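PDB 4YHC: sterol regulatory element-binding protein cleavage-activating protein from Schizosaccharomyces pombe, which escorts the membrane-bound transcription factor precursor sre1 for processing when sterol or oxygen is low, the part here being its cytoplasmic WD40 domain. Local coordinates for residues 122-127 and 178-182; 246-251 and 315-320. The protein carries 9 engineered substitutions. One frame throughout, in Å; residues are numbered along the deposited sequence.

Both contacts join neighbouring blades of the WD40 propeller, and they follow one another along the chain, contact 1 closing before contact 2 opens. In contact 1 the first strands of two consecutive four-stranded sheets, 121-127 and 175-182, run side by side. Contact 2 takes the next sheet, through the third strand 243-248 and the turn after it, and sets it against strand 311-317 of the large mixed sheet that follows. The two centres lie about 20 Å apart, contact 1 nearer the centre of the chain and contact 2 farther out. They touch where Ile-181 CD1 packs on Leu-249 CD2 at 3.6 Å, a pair that joins the second blade of contact 1 to the first blade of contact 2.

Contact 1. Residues 122-127 and 178-182; sequences NVFWMP and SISIV
Asn-122, Phe-124 and Met-126 reach across to Ser-178, Ser-180 and Val-182 at a blade-to-blade interface of the WD40 propeller. The two strands, each the first of its four-stranded sheet and lying in the predicted WD 3 and WD 4 repeats, run nearly parallel with axes 7.8 Å apart, too far for backbone pairing; side chains fill the gap.

The polar links lie toward the start and in the middle. Asn-122 ND2 donates to Ser-178 OG over 3.0 Å, nearly straight at 164°, with the hydroxyl oxygen close to the plane of the asparagine amide. Farther along, a water bridges the strands, donating to Trp-125 O and bonded to Ser-180 OG as well.

The aromatic contact is made by Phe-124, whose ring lies back along the strand toward Asn-122. The CB of Ser-180 sits over one face of it, 4.0 Å from the centroid of the Phe-124 ring in a CH-pi contact, while Ser-178 OG meets the ring edge near its plane. Val-141 and Val-143 of strand 136-144 also pack on this ring.

Apolar groups close the far end. Met-126 has its CG anti to the carbonyl carbon (chi1 -54°) and bends at chi3 (89°), which brings CE beside Val-182 as the two side chains slide past each other; Met-126 CE lies 3.4 Å from Val-182 CG2. The ring of Pro-127 abuts the other branch of this valine in a tight fit, Pro-127 CG and CD each 3.4 Å from Val-182 CG1.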
loop_
_atom_site.group_PDB
_atom_site.type_symbol
_atom_site.label_atom_id
_atom_site.label_comp_id
_atom_site.label_asym_id
_atom_site.label_seq_id
_atom_site.Cartn_x
_atom_site.Cartn_y
_atom_site.Cartn_z
ATOM N N ASN A 122 14.203 -0.253 -3.889
ATOM C CA ASN A 122 12.998 0.255 -3.263
ATOM C C ASN A 122 13.317 1.632 -2.723
ATOM O O ASN A 122 14.379 1.775 -2.126
ATOM C CB ASN A 122 12.596 -0.680 -2.160
ATOM C CG ASN A 122 11.173 -0.478 -1.725
ATOM O OD1 ASN A 122 10.383 0.188 -2.407
ATOM N ND2 ASN A 122 10.830 -1.048 -0.568
ATOM N N VAL A 123 12.454 2.647 -2.974
ATOM C CA VAL A 123 12.684 4.009 -2.514
ATOM C C VAL A 123 11.572 4.552 -1.653
ATOM O O VAL A 123 10.454 4.326 -1.979
ATOM C CB VAL A 123 12.824 4.946 -3.722
ATOM C CG1 VAL A 123 13.015 6.370 -3.218
ATOM C CG2 VAL A 123 14.008 4.538 -4.578
ATOM N N PHE A 124 11.872 5.271 -0.572
ATOM C CA PHE A 124 10.857 5.750 0.372
ATOM C C PHE A 124 11.234 7.134 0.747
ATOM O O PHE A 124 12.389 7.376 0.985
ATOM C CB PHE A 124 10.948 5.059 1.769
ATOM C CG PHE A 124 11.149 3.626 1.720
ATOM C CD1 PHE A 124 10.171 2.825 1.269
ATOM C CD2 PHE A 124 12.328 3.075 2.178
ATOM C CE1 PHE A 124 10.335 1.478 1.236
ATOM C CE2 PHE A 124 12.523 1.730 2.133
ATOM C CZ PHE A 124 11.523 0.923 1.652
ATOM N N TRP A 125 10.257 8.012 0.847
ATOM C CA TRP A 125 10.407 9.333 1.455
ATOM C C TRP A 125 10.023 9.306 2.935
ATOM O O TRP A 125 8.973 8.746 3.304
ATOM C CB TRP A 125 9.429 10.281 0.798
ATOM C CG TRP A 125 9.705 10.642 -0.650
ATOM C CD1 TRP A 125 9.662 9.817 -1.705
ATOM C CD2 TRP A 125 9.959 11.927 -1.160
ATOM N NE1 TRP A 125 9.848 10.504 -2.848
ATOM C CE2 TRP A 125 10.031 11.817 -2.541
ATOM C CE3 TRP A 125 10.072 13.186 -0.580
ATOM C CZ2 TRP A 125 10.290 12.926 -3.394
ATOM C CZ3 TRP A 125 10.273 14.304 -1.413
ATOM C CH2 TRP A 125 10.415 14.163 -2.792
ATOM N N MET A 126 10.816 9.940 3.781
ATOM C CA MET A 126 10.412 10.061 5.160
ATOM C C MET A 126 10.558 11.520 5.617
ATOM O O MET A 126 11.507 12.177 5.262
ATOM C CB MET A 126 11.229 9.143 6.038
ATOM C CG MET A 126 11.187 7.659 5.533
ATOM S SD MET A 126 12.109 6.581 6.610
ATOM C CE MET A 126 10.801 6.177 7.708
ATOM N N PRO A 127 9.633 11.994 6.426
ATOM C CA PRO A 127 9.682 13.401 6.851
ATOM C C PRO A 127 10.914 13.624 7.691
ATOM O O PRO A 127 11.227 12.778 8.483
ATOM C CB PRO A 127 8.401 13.590 7.690
ATOM C CG PRO A 127 7.946 12.201 8.076
ATOM C CD PRO A 127 8.532 11.230 7.053
ATOM N N SER A 178 11.856 -4.576 1.914
ATOM C CA SER A 178 12.108 -3.489 2.842
ATOM C C SER A 178 10.864 -2.653 2.919
ATOM O O SER A 178 10.164 -2.532 1.954
ATOM C CB SER A 178 13.311 -2.675 2.413
ATOM O OG SER A 178 13.075 -2.138 1.111
ATOM N N ILE A 179 10.620 -2.082 4.091
ATOM C CA ILE A 179 9.542 -1.158 4.305
ATOM C C ILE A 179 9.955 -0.010 5.197
ATOM O O ILE A 179 10.949 -0.081 5.993
ATOM C CB ILE A 179 8.345 -1.807 4.984
ATOM C CG1 ILE A 179 8.757 -2.390 6.341
ATOM C CG2 ILE A 179 7.745 -2.826 4.039
ATOM C CD1 ILE A 179 7.607 -2.939 7.174
ATOM N N SER A 180 9.225 1.071 5.038
ATOM C CA SER A 180 9.424 2.264 5.886
ATOM C C SER A 180 8.368 2.311 6.961
ATOM O O SER A 180 7.220 2.003 6.704
ATOM C CB SER A 180 9.418 3.508 5.016
ATOM O OG SER A 180 8.157 4.015 4.891
ATOM N N ILE A 181 8.748 2.686 8.170
ATOM C CA ILE A 181 7.808 3.003 9.207
ATOM C C ILE A 181 8.091 4.404 9.788
ATOM O O ILE A 181 9.061 4.586 10.534
ATOM C CB ILE A 181 7.998 1.963 10.289
ATOM C CG1 ILE A 181 7.957 0.566 9.597
ATOM C CG2 ILE A 181 6.999 2.133 11.405
ATOM C CD1 ILE A 181 7.510 -0.556 10.431
ATOM N N VAL A 182 7.242 5.350 9.432
ATOM C CA VAL A 182 7.310 6.757 9.869
ATOM C C VAL A 182 6.402 6.758 11.062
ATOM O O VAL A 182 5.214 6.799 10.930
ATOM C CB VAL A 182 6.799 7.677 8.749
ATOM C CG1 VAL A 182 6.785 9.164 9.177
ATOM C CG2 VAL A 182 7.664 7.502 7.549
HETATM O O HOH W 1 7.835 6.346 3.529
#

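Contact 2. Residues 246-251 and 315-320; sequences MIDLKN and LNKWDQ
An Asx turn at the end of strand 243-248 anchors this junction between adjacent propeller blades, its Asp-248 OD1 accepting across the gap from Asn-316 ND2, 3.1 Å away and almost straight at 170°. Lys-250 N closes the turn on Asp-248 OD1 at 2.8 Å, from the opposite face of the carboxylate. Asn-316 ND2 also donates to Ala-233 O, its stronger partner. With CG anti to the backbone N (chi1 170°), Asp-248 extends across the gap, where its OD2 takes a bond from NE2 of the poorly ordered Gln-320. A water donates to both Asp-248 OD1 and Lys-317 O, so the buried carboxylate is gripped from several directions and probably stays charged.

Trp-318 O, the second hub, accepts from Lys-250 NZ at 2.9 Å and from Asn-251 ND2 at 3.0 Å, the donors lying on opposite faces of the carbonyl plane. Lys-250 CE lies over the Trp-318 face, 3.5 Å from the five-membered ring centroid, in a CH-pi contact, and Lys-250 NZ adds a cation-pi contact. Deeper in, beside a classic beta bulge that Leu-315 and Asn-316 make opposite Phe-282, Met-246 SD meets Leu-315 CD2 at 3.6 Å. Side-chain bonding of this kind, anchored on an Asx turn, joins neighbouring blades of the WD40 propeller.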
loop_
_atom_site.group_PDB
_atom_site.type_symbol
_atom_site.label_atom_id
_atom_site.label_comp_id
_atom_site.label_asym_id
_atom_site.label_seq_id
_atom_site.Cartn_x
_atom_site.Cartn_y
_atom_site.Cartn_z
ATOM N N MET A 246 2.997 -9.988 15.545
ATOM C CA MET A 246 2.652 -8.578 15.556
ATOM C C MET A 246 3.520 -7.963 16.660
ATOM O O MET A 246 3.399 -8.342 17.811
ATOM C CB MET A 246 1.180 -8.355 15.778
ATOM C CG MET A 246 0.841 -6.840 15.779
ATOM S SD MET A 246 -0.890 -6.520 15.871
ATOM C CE MET A 246 -1.024 -6.537 17.664
ATOM N N ILE A 247 4.464 -7.103 16.268
ATOM C CA ILE A 247 5.505 -6.640 17.141
ATOM C C ILE A 247 5.412 -5.110 17.364
ATOM O O ILE A 247 5.211 -4.344 16.414
ATOM C CB ILE A 247 6.815 -6.976 16.508
ATOM C CG1 ILE A 247 6.964 -8.499 16.343
ATOM C CG2 ILE A 247 7.958 -6.343 17.246
ATOM C CD1 ILE A 247 8.126 -8.899 15.497
ATOM N N ASP A 248 5.481 -4.695 18.622
ATOM C CA ASP A 248 5.554 -3.260 19.022
ATOM C C ASP A 248 6.974 -2.779 18.874
ATOM O O ASP A 248 7.904 -3.199 19.588
ATOM C CB ASP A 248 5.076 -3.090 20.452
ATOM C CG ASP A 248 5.342 -1.661 21.027
ATOM O OD1 ASP A 248 5.637 -0.642 20.280
ATOM O OD2 ASP A 248 5.217 -1.597 22.287
ATOM N N LEU A 249 7.197 -1.892 17.941
ATOM C CA LEU A 249 8.572 -1.478 17.691
ATOM C C LEU A 249 9.033 -0.383 18.687
ATOM O O LEU A 249 10.185 -0.057 18.747
ATOM C CB LEU A 249 8.648 -0.918 16.271
ATOM C CG LEU A 249 8.960 -1.672 14.999
ATOM C CD1 LEU A 249 9.240 -3.137 15.153
ATOM C CD2 LEU A 249 8.010 -1.348 13.881
ATOM N N LYS A 250 8.096 0.261 19.366
ATOM C CA LYS A 250 8.470 1.342 20.295
ATOM C C LYS A 250 9.104 0.734 21.545
ATOM O O LYS A 250 10.272 1.001 21.872
ATOM C CB LYS A 250 7.263 2.158 20.644
ATOM C CG LYS A 250 7.523 3.279 21.662
ATOM C CD LYS A 250 6.209 3.952 22.037
ATOM C CE LYS A 250 6.447 5.147 22.948
ATOM N NZ LYS A 250 7.057 4.689 24.242
ATOM N N ASN A 251 8.349 -0.145 22.191
ATOM C CA ASN A 251 8.821 -0.830 23.410
ATOM C C ASN A 251 9.428 -2.232 23.155
ATOM O O ASN A 251 9.702 -2.929 24.075
ATOM C CB ASN A 251 7.636 -0.927 24.369
ATOM C CG ASN A 251 7.018 0.427 24.648
ATOM O OD1 ASN A 251 7.730 1.340 25.021
ATOM N ND2 ASN A 251 5.705 0.585 24.424
ATOM N N LEU A 315 -4.479 -2.486 19.566
ATOM C CA LEU A 315 -3.340 -2.987 18.839
ATOM C C LEU A 315 -2.038 -2.663 19.455
ATOM O O LEU A 315 -1.103 -3.390 19.277
ATOM C CB LEU A 315 -3.235 -2.385 17.423
ATOM C CG LEU A 315 -3.925 -2.955 16.212
ATOM C CD1 LEU A 315 -3.307 -2.290 14.953
ATOM C CD2 LEU A 315 -3.871 -4.475 16.214
ATOM N N ASN A 316 -1.894 -1.521 20.097
ATOM C CA ASN A 316 -0.630 -1.214 20.684
ATOM C C ASN A 316 -0.830 -0.105 21.744
ATOM O O ASN A 316 -1.907 0.478 21.813
ATOM C CB ASN A 316 0.402 -0.795 19.626
ATOM C CG ASN A 316 1.815 -0.842 20.131
ATOM O OD1 ASN A 316 2.082 -1.350 21.246
ATOM N ND2 ASN A 316 2.754 -0.312 19.331
ATOM N N LYS A 317 0.162 0.092 22.595
ATOM C CA LYS A 317 0.042 1.114 23.644
ATOM C C LYS A 317 1.340 1.848 23.687
ATOM O O LYS A 317 2.376 1.233 23.516
ATOM C CB LYS A 317 -0.277 0.515 25.036
ATOM C CG LYS A 317 -1.588 -0.230 25.109
ATOM C CD LYS A 317 -2.188 -0.331 26.490
ATOM C CE LYS A 317 -1.593 -1.459 27.290
ATOM N NZ LYS A 317 -1.881 -1.316 28.767
ATOM N N TRP A 318 1.271 3.150 23.968
ATOM C CA TRP A 318 2.418 3.974 24.124
ATOM C C TRP A 318 3.365 3.429 25.219
ATOM O O TRP A 318 4.601 3.352 25.023
ATOM C CB TRP A 318 1.941 5.396 24.486
ATOM C CG TRP A 318 2.991 6.428 24.310
ATOM C CD1 TRP A 318 3.840 6.920 25.277
ATOM C CD2 TRP A 318 3.355 7.085 23.094
ATOM N NE1 TRP A 318 4.653 7.845 24.741
ATOM C CE2 TRP A 318 4.415 7.958 23.402
ATOM C CE3 TRP A 318 2.912 7.001 21.761
ATOM C CZ2 TRP A 318 5.052 8.736 22.426
ATOM C CZ3 TRP A 318 3.507 7.789 20.810
ATOM C CH2 TRP A 318 4.571 8.649 21.138
ATOM N N ASP A 319 2.737 3.011 26.319
ATOM C CA ASP A 319 3.345 2.520 27.533
ATOM C C ASP A 319 2.603 1.251 27.833
ATOM O O ASP A 319 1.369 1.252 27.846
ATOM C CB ASP A 319 3.049 3.466 28.735
ATOM C CG ASP A 319 3.779 4.787 28.635
ATOM O OD1 ASP A 319 5.023 4.787 28.529
ATOM O OD2 ASP A 319 3.082 5.835 28.667
ATOM N N GLN A 320 3.352 0.197 28.105
ATOM C CA GLN A 320 2.783 -1.144 28.288
ATOM C C GLN A 320 2.589 -1.338 29.787
ATOM O O GLN A 320 3.032 -2.317 30.365
ATOM C CB GLN A 320 3.684 -2.237 27.653
ATOM C CG GLN A 320 3.913 -2.090 26.130
ATOM C CD GLN A 320 2.749 -2.574 25.238
ATOM O OE1 GLN A 320 1.735 -3.083 25.705
ATOM N NE2 GLN A 320 2.912 -2.408 23.935
HETATM O O HOH W 2 4.049 1.507 21.353
#